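Long-range contacts in putative transcriptional regulator TRANSCRIPTION REGULATOR protein (Rhizobium meliloti, PDB 5NLA), which activates transcription as an AraC-like regulator that binds c-di-GMP by a PilZ-like mechanism to control extracellular polysaccharide production, and probably binds specific DNA sequences: residues A[97-102]-A[167-172]; A[124-129]-A[171-176]. All coordinates share one frame; numbering follows the deposited sequence.

Contact 1. Residues A[97-102]-A[167-172]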
loop_
_atom_site.group_PDB
_atom_site.type_symbol
_atom_site.label_atom_id
_atom_site.label_comp_id
_atom_site.label_asym_id
_atom_site.label_seq_id
_atom_site.Cartn_x
_atom_site.Cartn_y
_atom_site.Cartn_z
ATOM N N LEU A 97 7.009 3.510 -6.855
ATOM C CA LEU A 97 6.084 4.145 -5.914
ATOM C C LEU A 97 4.843 4.692 -6.644
ATOM O O LEU A 97 4.975 5.495 -7.572
ATOM C CB LEU A 97 6.828 5.267 -5.171
ATOM C CG LEU A 97 6.111 6.139 -4.137
ATOM C CD1 LEU A 97 7.111 6.831 -3.218
ATOM C CD2 LEU A 97 5.217 7.172 -4.801
ATOM N N LEU A 98 3.656 4.252 -6.214
ATOM C CA LEU A 98 2.381 4.639 -6.828
ATOM C C LEU A 98 1.655 5.707 -5.994
ATOM O O LEU A 98 1.375 5.503 -4.802
ATOM C CB LEU A 98 1.470 3.410 -6.993
ATOM C CG LEU A 98 0.134 3.640 -7.729
ATOM C CD1 LEU A 98 0.329 3.780 -9.223
ATOM C CD2 LEU A 98 -0.868 2.532 -7.466
ATOM N N ILE A 99 1.348 6.832 -6.640
ATOM C CA ILE A 99 0.505 7.881 -6.061
ATOM C C ILE A 99 -0.920 7.654 -6.558
ATOM O O ILE A 99 -1.137 7.540 -7.770
ATOM C CB ILE A 99 0.912 9.302 -6.523
ATOM C CG1 ILE A 99 2.429 9.526 -6.420
ATOM C CG2 ILE A 99 0.136 10.363 -5.739
ATOM C CD1 ILE A 99 2.958 9.493 -5.012
ATOM N N VAL A 100 -1.881 7.605 -5.640
ATOM C CA VAL A 100 -3.296 7.490 -6.008
ATOM C C VAL A 100 -4.124 8.606 -5.380
ATOM O O VAL A 100 -4.130 8.765 -4.165
ATOM C CB VAL A 100 -3.867 6.118 -5.612
ATOM C CG1 VAL A 100 -5.382 6.073 -5.801
ATOM C CG2 VAL A 100 -3.177 5.027 -6.420
ATOM N N GLN A 101 -4.804 9.376 -6.224
ATOM C CA GLN A 101 -5.807 10.343 -5.776
ATOM C C GLN A 101 -7.170 9.652 -5.740
ATOM O O GLN A 101 -7.695 9.244 -6.781
ATOM C CB GLN A 101 -5.836 11.555 -6.699
ATOM C CG GLN A 101 -4.572 12.415 -6.606
ATOM C CD GLN A 101 -4.368 13.345 -7.795
ATOM O OE1 GLN A 101 -4.272 12.901 -8.946
ATOM N NE2 GLN A 101 -4.267 14.636 -7.519
ATOM N N GLN A 102 -7.724 9.510 -4.538
ATOM C CA GLN A 102 -8.999 8.842 -4.323
ATOM C C GLN A 102 -10.085 9.821 -3.871
ATOM O O GLN A 102 -9.874 10.612 -2.944
ATOM C CB GLN A 102 -8.820 7.786 -3.248
ATOM C CG GLN A 102 -10.049 6.942 -2.977
ATOM C CD GLN A 102 -9.707 5.699 -2.191
ATOM O OE1 GLN A 102 -10.187 4.598 -2.492
ATOM N NE2 GLN A 102 -8.853 5.859 -1.187
ATOM N N ALA A 167 -11.770 12.532 0.515
ATOM C CA ALA A 167 -10.805 12.746 -0.553
ATOM C C ALA A 167 -9.454 12.499 0.068
ATOM O O ALA A 167 -9.110 13.120 1.070
ATOM C CB ALA A 167 -10.876 14.177 -1.074
ATOM N N SER A 168 -8.690 11.594 -0.508
ATOM C CA SER A 168 -7.367 11.327 0.007
ATOM C C SER A 168 -6.338 11.288 -1.100
ATOM O O SER A 168 -6.669 11.135 -2.282
ATOM C CB SER A 168 -7.344 10.017 0.815
ATOM O OG SER A 168 -7.789 8.910 0.057
ATOM N N ILE A 169 -5.084 11.457 -0.694
ATOM C CA ILE A 169 -3.948 11.159 -1.552
ATOM C C ILE A 169 -3.157 10.023 -0.875
ATOM O O ILE A 169 -2.803 10.107 0.310
ATOM C CB ILE A 169 -3.131 12.430 -1.896
ATOM C CG1 ILE A 169 -2.036 12.107 -2.926
ATOM C CG2 ILE A 169 -2.545 13.085 -0.654
ATOM C CD1 ILE A 169 -1.632 13.291 -3.785
ATOM N N LEU A 170 -2.955 8.939 -1.625
ATOM C CA LEU A 170 -2.399 7.684 -1.102
ATOM C C LEU A 170 -1.058 7.339 -1.765
ATOM O O LEU A 170 -0.957 7.336 -2.990
ATOM C CB LEU A 170 -3.367 6.536 -1.381
ATOM C CG LEU A 170 -4.763 6.482 -0.743
ATOM C CD1 LEU A 170 -5.483 5.243 -1.268
ATOM C CD2 LEU A 170 -4.701 6.453 0.779
ATOM N N LEU A 171 -0.049 7.039 -0.946
ATOM C CA LEU A 171 1.245 6.510 -1.408
ATOM C C LEU A 171 1.305 5.001 -1.164
ATOM O O LEU A 171 1.055 4.526 -0.047
ATOM C CB LEU A 171 2.406 7.151 -0.638
ATOM C CG LEU A 171 2.474 8.670 -0.542
ATOM C CD1 LEU A 171 3.611 9.096 0.376
ATOM C CD2 LEU A 171 2.640 9.276 -1.921
ATOM N N PHE A 172 1.631 4.255 -2.211
ATOM C CA PHE A 172 1.895 2.830 -2.091
ATOM C C PHE A 172 3.360 2.643 -2.471
ATOM O O PHE A 172 3.750 2.925 -3.594
ATOM C CB PHE A 172 1.009 2.022 -3.026
ATOM C CG PHE A 172 -0.464 2.086 -2.707
ATOM C CD1 PHE A 172 -1.023 1.226 -1.768
ATOM C CD2 PHE A 172 -1.318 2.956 -3.409
ATOM C CE1 PHE A 172 -2.389 1.262 -1.488
ATOM C CE2 PHE A 172 -2.688 2.987 -3.146
ATOM C CZ PHE A 172 -3.225 2.142 -2.180
#

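Contact 2. Residues A[124-129]-A[171-176]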
loop_
_atom_site.group_PDB
_atom_site.type_symbol
_atom_site.label_atom_id
_atom_site.label_comp_id
_atom_site.label_asym_id
_atom_site.label_seq_id
_atom_site.Cartn_x
_atom_site.Cartn_y
_atom_site.Cartn_z
ATOM N N TRP A 124 3.884 -0.669 1.519
ATOM C CA TRP A 124 3.671 0.228 2.650
ATOM C C TRP A 124 2.688 1.285 2.153
ATOM O O TRP A 124 2.926 1.947 1.145
ATOM C CB TRP A 124 4.977 0.886 3.073
ATOM C CG TRP A 124 6.106 -0.071 3.273
ATOM C CD1 TRP A 124 7.092 -0.350 2.392
ATOM C CD2 TRP A 124 6.361 -0.873 4.432
ATOM N NE1 TRP A 124 7.947 -1.281 2.922
ATOM C CE2 TRP A 124 7.519 -1.618 4.174
ATOM C CE3 TRP A 124 5.712 -1.039 5.659
ATOM C CZ2 TRP A 124 8.056 -2.506 5.091
ATOM C CZ3 TRP A 124 6.239 -1.933 6.573
ATOM C CH2 TRP A 124 7.406 -2.651 6.285
ATOM N N ASN A 125 1.566 1.414 2.838
ATOM C CA ASN A 125 0.521 2.347 2.444
ATOM C C ASN A 125 0.565 3.531 3.399
ATOM O O ASN A 125 0.503 3.366 4.625
ATOM C CB ASN A 125 -0.843 1.642 2.507
ATOM C CG ASN A 125 -1.948 2.346 1.713
ATOM O OD1 ASN A 125 -3.117 2.034 1.913
ATOM N ND2 ASN A 125 -1.599 3.257 0.819
ATOM N N VAL A 126 0.719 4.716 2.833
ATOM C CA VAL A 126 0.555 5.957 3.582
ATOM C C VAL A 126 -0.515 6.761 2.886
ATOM O O VAL A 126 -0.484 6.897 1.662
ATOM C CB VAL A 126 1.865 6.734 3.638
ATOM C CG1 VAL A 126 1.629 8.186 4.020
ATOM C CG2 VAL A 126 2.802 6.052 4.623
ATOM N N GLY A 127 -1.469 7.273 3.651
ATOM C CA GLY A 127 -2.616 7.968 3.067
ATOM C C GLY A 127 -2.962 9.220 3.833
ATOM O O GLY A 127 -3.126 9.165 5.046
ATOM N N LEU A 128 -3.066 10.335 3.113
ATOM C CA LEU A 128 -3.434 11.632 3.677
ATOM C C LEU A 128 -4.867 11.969 3.321
ATOM O O LEU A 128 -5.233 11.848 2.166
ATOM C CB LEU A 128 -2.556 12.712 3.066
ATOM C CG LEU A 128 -2.831 14.155 3.478
ATOM C CD1 LEU A 128 -2.596 14.336 4.971
ATOM C CD2 LEU A 128 -1.941 15.071 2.654
ATOM N N PHE A 129 -5.645 12.461 4.282
ATOM C CA PHE A 129 -7.027 12.901 4.016
ATOM C C PHE A 129 -7.074 14.415 3.835
ATOM O O PHE A 129 -6.641 15.163 4.720
ATOM C CB PHE A 129 -7.960 12.487 5.160
ATOM C CG PHE A 129 -8.359 11.033 5.123
ATOM C CD1 PHE A 129 -7.403 10.030 5.187
ATOM C CD2 PHE A 129 -9.684 10.669 5.030
ATOM C CE1 PHE A 129 -7.764 8.695 5.146
ATOM C CE2 PHE A 129 -10.054 9.340 4.984
ATOM C CZ PHE A 129 -9.095 8.348 5.043
ATOM N N LEU A 171 -0.049 7.039 -0.946
ATOM C CA LEU A 171 1.245 6.510 -1.408
ATOM C C LEU A 171 1.305 5.001 -1.164
ATOM O O LEU A 171 1.055 4.526 -0.047
ATOM C CB LEU A 171 2.406 7.151 -0.638
ATOM C CG LEU A 171 2.474 8.670 -0.542
ATOM C CD1 LEU A 171 3.611 9.096 0.376
ATOM C CD2 LEU A 171 2.640 9.276 -1.921
ATOM N N PHE A 172 1.631 4.255 -2.211
ATOM C CA PHE A 172 1.895 2.830 -2.091
ATOM C C PHE A 172 3.360 2.643 -2.471
ATOM O O PHE A 172 3.750 2.925 -3.594
ATOM C CB PHE A 172 1.009 2.022 -3.026
ATOM C CG PHE A 172 -0.464 2.086 -2.707
ATOM C CD1 PHE A 172 -1.023 1.226 -1.768
ATOM C CD2 PHE A 172 -1.318 2.956 -3.409
ATOM C CE1 PHE A 172 -2.389 1.262 -1.488
ATOM C CE2 PHE A 172 -2.688 2.987 -3.146
ATOM C CZ PHE A 172 -3.225 2.142 -2.180
ATOM N N MET A 173 4.158 2.186 -1.509
ATOM C CA MET A 173 5.609 2.057 -1.659
ATOM C C MET A 173 5.956 0.557 -1.615
ATOM O O MET A 173 5.547 -0.136 -0.672
ATOM C CB MET A 173 6.321 2.814 -0.523
ATOM C CG MET A 173 6.280 4.346 -0.648
ATOM S SD MET A 173 6.567 5.297 0.865
ATOM C CE MET A 173 5.136 4.744 1.760
ATOM N N PRO A 174 6.690 0.039 -2.629
ATOM C CA PRO A 174 7.016 -1.395 -2.631
ATOM C C PRO A 174 7.904 -1.790 -1.454
ATOM O O PRO A 174 8.749 -0.993 -1.050
ATOM C CB PRO A 174 7.772 -1.596 -3.945
ATOM C CG PRO A 174 7.562 -0.364 -4.742
ATOM C CD PRO A 174 7.288 0.735 -3.783
ATOM N N TYR A 175 7.720 -3.009 -0.935
ATOM C CA TYR A 175 8.373 -3.453 0.311
ATOM C C TYR A 175 9.793 -2.938 0.484
ATOM O O TYR A 175 10.163 -2.444 1.545
ATOM C CB TYR A 175 8.437 -4.987 0.420
ATOM C CG TYR A 175 8.898 -5.418 1.796
ATOM C CD1 TYR A 175 8.041 -5.312 2.879
ATOM C CD2 TYR A 175 10.189 -5.872 2.025
ATOM C CE1 TYR A 175 8.438 -5.661 4.151
ATOM C CE2 TYR A 175 10.596 -6.223 3.304
ATOM C CZ TYR A 175 9.706 -6.109 4.367
ATOM O OH TYR A 175 10.047 -6.443 5.658
ATOM N N GLU A 176 10.573 -3.075 -0.576
ATOM C CA GLU A 176 11.997 -2.830 -0.528
ATOM C C GLU A 176 12.372 -1.368 -0.312
ATOM O O GLU A 176 13.410 -1.085 0.285
ATOM C CB GLU A 176 12.629 -3.357 -1.805
ATOM C CG GLU A 176 14.142 -3.340 -1.801
ATOM C CD GLU A 176 14.793 -4.182 -0.705
ATOM O OE1 GLU A 176 14.213 -5.221 -0.299
ATOM O OE2 GLU A 176 15.903 -3.801 -0.261
#

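Contact 1. Residues A[97-102]-A[167-172]
L98, V100 and Q102 pair with F172, L170 and S168 through six backbone hydrogen bonds. Each of these three antiparallel pairs is closed by two N-H...O bonds. In the middle pair, V100 N reaches L170 O at 2.8 Å. Between these three pairs lie the non-hydrogen-bonded pairs I99 with L171 and Q101 with I169. One weak side-chain bond is added at the end near S168. There Q102 NE2 points at S168 OG from 3.5 Å, nearly straight at 167°. Q102 has CG anti to its backbone N (chi1 -176°) and an extended chain beyond, which carries the amide across to the neighbouring strand. The same NE2 lies 3.4 Å from L170 CD1. The amide of Q101 bonds outward instead, OE1 to W92 and NE2 to E209.

The packing divides between the two faces of the sheet. On the face of V100 and F172, V100 CG2 meets the edge of the F172 ring, 3.9 Å from CE2. L98 lies alongside F172, with its CD2 4.1 Å from ring atom CD2. On the face of I99 and I169, the two side chains meet at an oblique angle, I169 CD1 being 3.9 Å from I99 CG2. I169 CD1 also touches Q101 CG. Helix 196-211 covers this face, with I205 and E209 against I169 and M208 against I99. Replacing I169 by an alanine would probably open a gap beside I99 CG2, where CG1 and CD1 now rest, and cost I205 of helix 196-211 a packing partner. This is regular antiparallel pairing of strands 97-104 and 166-173 inside the main sheet, consistent with the cupin-like regulatory domain of AraC-family proteins.

Contact 2. Residues A[124-129]-A[171-176]
W124 and V126 pair with M173 and L171 through four backbone hydrogen bonds, with N125 and F172 as the non-hydrogen-bonded pair between them. W124 N meets M173 O at 2.8 Å.

Two side-chain bonds supplement these. W124 NE1 donates to Y175 O at 2.9 Å. The bond is almost straight (175°), and the oxygen lies in the indole plane. N125 ND2 reaches L171 O at 3.1 Å from above the carbonyl plane. V126 N bonds the same oxygen, so L171 O has two donors.

Two pairs of flat groups meet. The N125 amide lies over one face of the F172 ring, offset toward the rim, with the two planes 12° apart. The N125 side chain swings away from its own N (chi1 -162°), which lays the amide over the ring. The six-membered ring of W124 and the Y175 ring are near parallel but slid apart, so they barely overlap; CZ2 of W124 and CE1 of Y175 are in contact.

Apolar side chains add M173, whose CE lies 3.9 Å from V126 CG2 and 4.1 Å from W124 CB.

The polar bonds run past the end of the strand. Y175 packs on helix 251-261, and E176 forms a salt bridge with R301, a residue of the helix-turn-helix family region. The indole bond thus ties the turn after the strand to the sheet, next to a residue that meets the probable DNA-binding part.

Overall arrangement
Contact 1 and contact 2 are two adjacent strand pairings in the seven-stranded antiparallel sheet. Their centres lie about 8 Å apart. Strand 166-173 serves both: strand 97-104 runs along one of its edges and strand 124-129 along the other. In the chain, 97-102 comes first, then 124-129, and both pair with the later 167-176 region, where L171 and F172 take part in both contacts. The two also touch directly, with L170 CD2 packing on G127 CA. Contact 1 stays within the sheet. Contact 2 continues through the turn into helix 175-178, linking the sheet to the helices of the C-terminal part.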